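Local coordinates for protein hydrolase, haloacid dehalogenase-like family (PDB 2FI1) that is a hydrolase of unknown substrate from the haloacid dehalogenase-like family, probably a phosphatase as are many relatives, and binds a calcium ion, at residues T23-I37 with L63-E77. Residues are numbered along the deposited sequence; the frame is centred on the assembly and turned at random.
Sequences TSTAAFVETLALYGI and LENFLEKYKENEARE
F28, F66 and Y70 all carry CG roughly opposite the backbone N (chi1 178° in F66), which swings their rings together between helices 20-34 and 66-77, the first and last helices of the helical cap of this haloacid dehalogenase-like fold. Their flat rings make two T-shaped pairs: the edge of F66 meets the face of F28, with F66 CZ over the centre of the F28 ring, while F28 turns its own edge to Y70, centroids 5.2 Å apart. Residues of helix 52-59 also pack on F28. The axes approach to 8.2 Å, and the closest CA pairing is A27 with E74; small A27 fits as a knob among Y70, N73, E74 and E77, its CB 3.4 Å from E74 N. T31 serves two purposes: CG2 lies over the F66 face, and OG1 donates to A27 O while accepting a nearly straight bond from N73 ND2 (2.9 Å, 172°) in the amide plane. Toward the calcium-bearing core domain, S24 OG, which also bonds N20 O, meets the anti lone pair of E74 OE2, a carboxylate reached through an extended chain. At the far end L63 CB covers the Y35 face, and this tyrosine's long reach lets OH donate to E64 O at 2.5 Å, from above the carbonyl plane.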
loop_
_atom_site.group_PDB
_atom_site.type_symbol
_atom_site.label_atom_id
_atom_site.label_comp_id
_atom_site.label_asym_id
_atom_site.label_seq_id
_atom_site.Cartn_x
_atom_site.Cartn_y
_atom_site.Cartn_z
ATOM N N THR A 23 7.769 8.416 -0.009
ATOM C CA THR A 23 7.390 9.774 0.339
ATOM C C THR A 23 7.761 10.091 1.796
ATOM O O THR A 23 8.217 11.194 2.110
ATOM C CB THR A 23 5.893 10.047 0.063
ATOM O OG1 THR A 23 5.112 8.901 0.395
ATOM C CG2 THR A 23 5.661 10.403 -1.402
ATOM N N SER A 24 7.591 9.121 2.691
ATOM C CA SER A 24 7.963 9.319 4.082
ATOM C C SER A 24 9.472 9.476 4.237
ATOM O O SER A 24 9.930 10.341 4.982
ATOM C CB SER A 24 7.444 8.162 4.927
ATOM O OG SER A 24 6.021 8.172 4.974
ATOM N N THR A 25 10.244 8.679 3.506
ATOM C CA THR A 25 11.706 8.790 3.545
ATOM C C THR A 25 12.160 10.161 3.052
ATOM O O THR A 25 13.013 10.801 3.671
ATOM C CB THR A 25 12.374 7.674 2.724
ATOM O OG1 THR A 25 12.103 6.411 3.345
ATOM C CG2 THR A 25 13.885 7.869 2.624
ATOM N N ALA A 26 11.587 10.624 1.954
ATOM C CA ALA A 26 11.940 11.935 1.437
ATOM C C ALA A 26 11.697 12.998 2.498
ATOM O O ALA A 26 12.566 13.840 2.753
ATOM C CB ALA A 26 11.151 12.235 0.166
ATOM N N ALA A 27 10.538 12.943 3.144
ATOM C CA ALA A 27 10.204 13.898 4.211
ATOM C C ALA A 27 11.128 13.758 5.428
ATOM O O ALA A 27 11.523 14.752 6.031
ATOM C CB ALA A 27 8.774 13.735 4.633
ATOM N N PHE A 28 11.484 12.531 5.791
ATOM C CA PHE A 28 12.313 12.287 6.967
ATOM C C PHE A 28 13.738 12.806 6.735
ATOM O O PHE A 28 14.325 13.469 7.595
ATOM C CB PHE A 28 12.309 10.790 7.268
ATOM C CG PHE A 28 12.776 10.430 8.653
ATOM C CD1 PHE A 28 11.855 10.127 9.644
ATOM C CD2 PHE A 28 14.132 10.358 8.955
ATOM C CE1 PHE A 28 12.276 9.762 10.919
ATOM C CE2 PHE A 28 14.557 10.003 10.221
ATOM C CZ PHE A 28 13.632 9.707 11.208
ATOM N N VAL A 29 14.283 12.524 5.559
ATOM C CA VAL A 29 15.623 12.994 5.195
ATOM C C VAL A 29 15.651 14.526 5.155
ATOM O O VAL A 29 16.579 15.149 5.683
ATOM C CB VAL A 29 16.056 12.384 3.839
ATOM C CG1 VAL A 29 17.307 13.074 3.284
ATOM C CG2 VAL A 29 16.296 10.882 3.977
ATOM N N GLU A 30 14.639 15.150 4.563
ATOM C CA GLU A 30 14.633 16.608 4.495
ATOM C C GLU A 30 14.473 17.234 5.881
ATOM O O GLU A 30 15.070 18.281 6.170
ATOM C CB GLU A 30 13.601 17.123 3.486
ATOM C CG GLU A 30 12.161 17.001 3.856
ATOM C CD GLU A 30 11.243 17.565 2.769
ATOM O OE1 GLU A 30 11.734 18.307 1.883
ATOM O OE2 GLU A 30 10.040 17.254 2.781
ATOM N N THR A 31 13.707 16.591 6.757
ATOM C CA THR A 31 13.545 17.083 8.130
ATOM C C THR A 31 14.865 16.957 8.915
ATOM O O THR A 31 15.253 17.891 9.624
ATOM C CB THR A 31 12.388 16.368 8.858
ATOM O OG1 THR A 31 11.197 16.435 8.061
ATOM C CG2 THR A 31 12.108 17.015 10.212
ATOM N N LEU A 32 15.569 15.835 8.779
ATOM C CA LEU A 32 16.906 15.694 9.369
ATOM C C LEU A 32 17.849 16.820 8.942
ATOM O O LEU A 32 18.618 17.337 9.766
ATOM C CB LEU A 32 17.533 14.350 9.006
ATOM C CG LEU A 32 16.977 13.105 9.692
ATOM C CD1 LEU A 32 17.590 11.883 9.032
ATOM C CD2 LEU A 32 17.263 13.110 11.184
ATOM N N ALA A 33 17.773 17.215 7.676
ATOM C CA ALA A 33 18.671 18.246 7.144
ATOM C C ALA A 33 18.453 19.591 7.832
ATOM O O ALA A 33 19.394 20.380 7.949
ATOM C CB ALA A 33 18.506 18.376 5.643
ATOM N N LEU A 34 17.233 19.850 8.298
ATOM C CA LEU A 34 16.931 21.080 9.050
ATOM C C LEU A 34 17.756 21.175 10.328
ATOM O O LEU A 34 18.030 22.281 10.814
ATOM C CB LEU A 34 15.450 21.156 9.427
ATOM C CG LEU A 34 14.431 21.257 8.302
ATOM C CD1 LEU A 34 13.032 21.077 8.864
ATOM C CD2 LEU A 34 14.564 22.590 7.574
ATOM N N TYR A 35 18.137 20.027 10.877
ATOM C CA TYR A 35 18.959 19.963 12.085
ATOM C C TYR A 35 20.448 19.758 11.768
ATOM O O TYR A 35 21.250 19.509 12.674
ATOM C CB TYR A 35 18.461 18.841 12.998
ATOM C CG TYR A 35 17.033 19.006 13.450
ATOM C CD1 TYR A 35 16.728 19.537 14.704
ATOM C CD2 TYR A 35 15.980 18.625 12.629
ATOM C CE1 TYR A 35 15.413 19.687 15.118
ATOM C CE2 TYR A 35 14.663 18.769 13.028
ATOM C CZ TYR A 35 14.381 19.297 14.277
ATOM O OH TYR A 35 13.079 19.439 14.679
ATOM N N GLY A 36 20.817 19.867 10.493
ATOM C CA GLY A 36 22.202 19.688 10.069
ATOM C C GLY A 36 22.654 18.241 9.989
ATOM O O GLY A 36 23.855 17.959 9.990
ATOM N N ILE A 37 21.697 17.318 9.896
ATOM C CA ILE A 37 21.995 15.894 9.883
ATOM C C ILE A 37 21.716 15.302 8.510
ATOM O O ILE A 37 20.673 15.561 7.915
ATOM C CB ILE A 37 21.163 15.153 10.938
ATOM C CG1 ILE A 37 21.566 15.626 12.337
ATOM C CG2 ILE A 37 21.347 13.638 10.812
ATOM C CD1 ILE A 37 20.662 15.154 13.428
ATOM N N LEU A 63 16.077 15.437 18.814
ATOM C CA LEU A 63 15.843 16.587 17.959
ATOM C C LEU A 63 14.497 17.210 18.321
ATOM O O LEU A 63 13.449 16.559 18.221
ATOM C CB LEU A 63 15.894 16.185 16.482
ATOM C CG LEU A 63 17.215 15.581 15.994
ATOM C CD1 LEU A 63 17.167 15.369 14.486
ATOM C CD2 LEU A 63 18.420 16.463 16.378
ATOM N N GLU A 64 14.535 18.469 18.750
ATOM C CA GLU A 64 13.350 19.146 19.272
ATOM C C GLU A 64 12.345 19.438 18.159
ATOM O O GLU A 64 12.712 19.993 17.129
ATOM C CB GLU A 64 13.751 20.451 19.979
ATOM C CG GLU A 64 12.590 21.177 20.662
ATOM C CD GLU A 64 13.035 22.362 21.507
ATOM O OE1 GLU A 64 14.042 23.016 21.152
ATOM O OE2 GLU A 64 12.364 22.646 22.529
ATOM N N ASN A 65 11.081 19.071 18.390
ATOM C CA ASN A 65 9.982 19.273 17.426
ATOM C C ASN A 65 10.118 18.455 16.135
ATOM O O ASN A 65 9.476 18.781 15.136
ATOM C CB ASN A 65 9.821 20.756 17.049
ATOM C CG ASN A 65 9.692 21.668 18.260
ATOM O OD1 ASN A 65 9.005 21.341 19.228
ATOM N ND2 ASN A 65 10.352 22.825 18.203
ATOM N N PHE A 66 10.942 17.408 16.147
ATOM C CA PHE A 66 11.234 16.678 14.911
ATOM C C PHE A 66 9.982 16.040 14.328
ATOM O O PHE A 66 9.683 16.227 13.149
ATOM C CB PHE A 66 12.296 15.601 15.129
ATOM C CG PHE A 66 12.593 14.798 13.889
ATOM C CD1 PHE A 66 13.593 15.196 13.017
ATOM C CD2 PHE A 66 11.846 13.661 13.575
ATOM C CE1 PHE A 66 13.855 14.461 11.854
ATOM C CE2 PHE A 66 12.099 12.941 12.420
ATOM C CZ PHE A 66 13.102 13.341 11.562
ATOM N N LEU A 67 9.257 15.285 15.150
ATOM C CA LEU A 67 8.083 14.546 14.657
ATOM C C LEU A 67 7.077 15.480 14.009
ATOM O O LEU A 67 6.572 15.210 12.925
ATOM C CB LEU A 67 7.409 13.739 15.773
ATOM C CG LEU A 67 6.166 12.933 15.336
ATOM C CD1 LEU A 67 6.131 11.598 16.001
ATOM C CD2 LEU A 67 4.861 13.681 15.578
ATOM N N GLU A 68 6.775 16.582 14.681
ATOM C CA GLU A 68 5.803 17.527 14.169
ATOM C C GLU A 68 6.204 18.065 12.800
ATOM O O GLU A 68 5.384 18.134 11.885
ATOM C CB GLU A 68 5.622 18.679 15.153
ATOM C CG GLU A 68 4.362 19.445 14.907
ATOM C CD GLU A 68 4.039 20.443 16.005
ATOM O OE1 GLU A 68 4.744 20.474 17.042
ATOM O OE2 GLU A 68 3.058 21.190 15.819
ATOM N N LYS A 69 7.471 18.449 12.666
ATOM C CA LYS A 69 7.984 18.977 11.410
ATOM C C LYS A 69 8.038 17.889 10.343
ATOM O O LYS A 69 7.712 18.137 9.186
ATOM C CB LYS A 69 9.370 19.581 11.614
ATOM C CG LYS A 69 9.394 20.807 12.520
ATOM C CD LYS A 69 10.822 21.226 12.803
ATOM C CE LYS A 69 10.889 22.366 13.807
ATOM N NZ LYS A 69 10.450 23.658 13.214
ATOM N N TYR A 70 8.434 16.684 10.746
ATOM C CA TYR A 70 8.431 15.537 9.835
ATOM C C TYR A 70 7.034 15.272 9.263
ATOM O O TYR A 70 6.885 15.084 8.052
ATOM C CB TYR A 70 8.989 14.300 10.549
ATOM C CG TYR A 70 8.679 12.985 9.867
ATOM C CD1 TYR A 70 9.031 12.771 8.536
ATOM C CD2 TYR A 70 8.009 11.971 10.545
ATOM C CE1 TYR A 70 8.727 11.582 7.908
ATOM C CE2 TYR A 70 7.716 10.775 9.924
ATOM C CZ TYR A 70 8.087 10.586 8.609
ATOM O OH TYR A 70 7.785 9.390 7.989
ATOM N N LYS A 71 6.014 15.264 10.124
ATOM C CA LYS A 71 4.644 14.990 9.669
ATOM C C LYS A 71 4.141 16.061 8.705
ATOM O O LYS A 71 3.428 15.755 7.743
ATOM C CB LYS A 71 3.687 14.839 10.855
ATOM C CG LYS A 71 3.984 13.641 11.724
ATOM C CD LYS A 71 3.567 12.343 11.076
ATOM C CE LYS A 71 3.851 11.190 12.014
ATOM N NZ LYS A 71 3.224 9.942 11.555
ATOM N N GLU A 72 4.516 17.311 8.952
ATOM C CA GLU A 72 4.165 18.384 8.028
ATOM C C GLU A 72 4.841 18.177 6.671
ATOM O O GLU A 72 4.204 18.291 5.626
ATOM C CB GLU A 72 4.505 19.750 8.629
ATOM C CG GLU A 72 3.553 20.153 9.752
ATOM C CD GLU A 72 3.657 21.620 10.146
ATOM O OE1 GLU A 72 3.984 22.459 9.275
ATOM O OE2 GLU A 72 3.399 21.933 11.332
ATOM N N ASN A 73 6.125 17.834 6.686
ATOM C CA ASN A 73 6.844 17.559 5.446
ATOM C C ASN A 73 6.300 16.327 4.719
ATOM O O ASN A 73 6.256 16.299 3.491
ATOM C CB ASN A 73 8.346 17.411 5.704
ATOM C CG ASN A 73 9.040 18.749 5.892
ATOM O OD1 ASN A 73 8.621 19.762 5.323
ATOM N ND2 ASN A 73 10.116 18.756 6.666
ATOM N N GLU A 74 5.870 15.323 5.479
ATOM C CA GLU A 74 5.286 14.120 4.892
ATOM C C GLU A 74 3.965 14.442 4.188
ATOM O O GLU A 74 3.714 13.959 3.090
ATOM C CB GLU A 74 5.088 13.059 5.971
ATOM C CG GLU A 74 4.567 11.725 5.458
ATOM C CD GLU A 74 4.184 10.803 6.592
ATOM O OE1 GLU A 74 3.443 11.234 7.495
ATOM O OE2 GLU A 74 4.606 9.634 6.590
ATOM N N ALA A 75 3.122 15.249 4.825
ATOM C CA ALA A 75 1.868 15.664 4.198
ATOM C C ALA A 75 2.132 16.383 2.881
ATOM O O ALA A 75 1.431 16.160 1.891
ATOM C CB ALA A 75 1.074 16.548 5.133
ATOM N N ARG A 76 3.153 17.235 2.861
ATOM C CA ARG A 76 3.549 17.912 1.626
ATOM C C ARG A 76 3.986 16.938 0.534
ATOM O O ARG A 76 3.589 17.069 -0.620
ATOM C CB ARG A 76 4.665 18.909 1.888
ATOM C CG ARG A 76 4.995 19.776 0.686
ATOM C CD ARG A 76 5.797 21.003 1.072
ATOM N NE ARG A 76 5.116 21.801 2.092
ATOM C CZ ARG A 76 5.399 21.804 3.395
ATOM N NH1 ARG A 76 6.375 21.051 3.894
ATOM N NH2 ARG A 76 4.693 22.576 4.216
ATOM N N GLU A 77 4.806 15.956 0.891
ATOM C CA GLU A 77 5.197 14.928 -0.070
ATOM C C GLU A 77 3.987 14.193 -0.636
ATOM O O GLU A 77 3.954 13.874 -1.832
ATOM C CB GLU A 77 6.140 13.914 0.584
ATOM C CG GLU A 77 7.572 14.373 0.640
ATOM C CD GLU A 77 8.219 14.391 -0.739
ATOM O OE1 GLU A 77 8.009 13.446 -1.535
ATOM O OE2 GLU A 77 8.935 15.351 -1.020
HETATM O O HOH W 1 7.930 18.110 2.022
#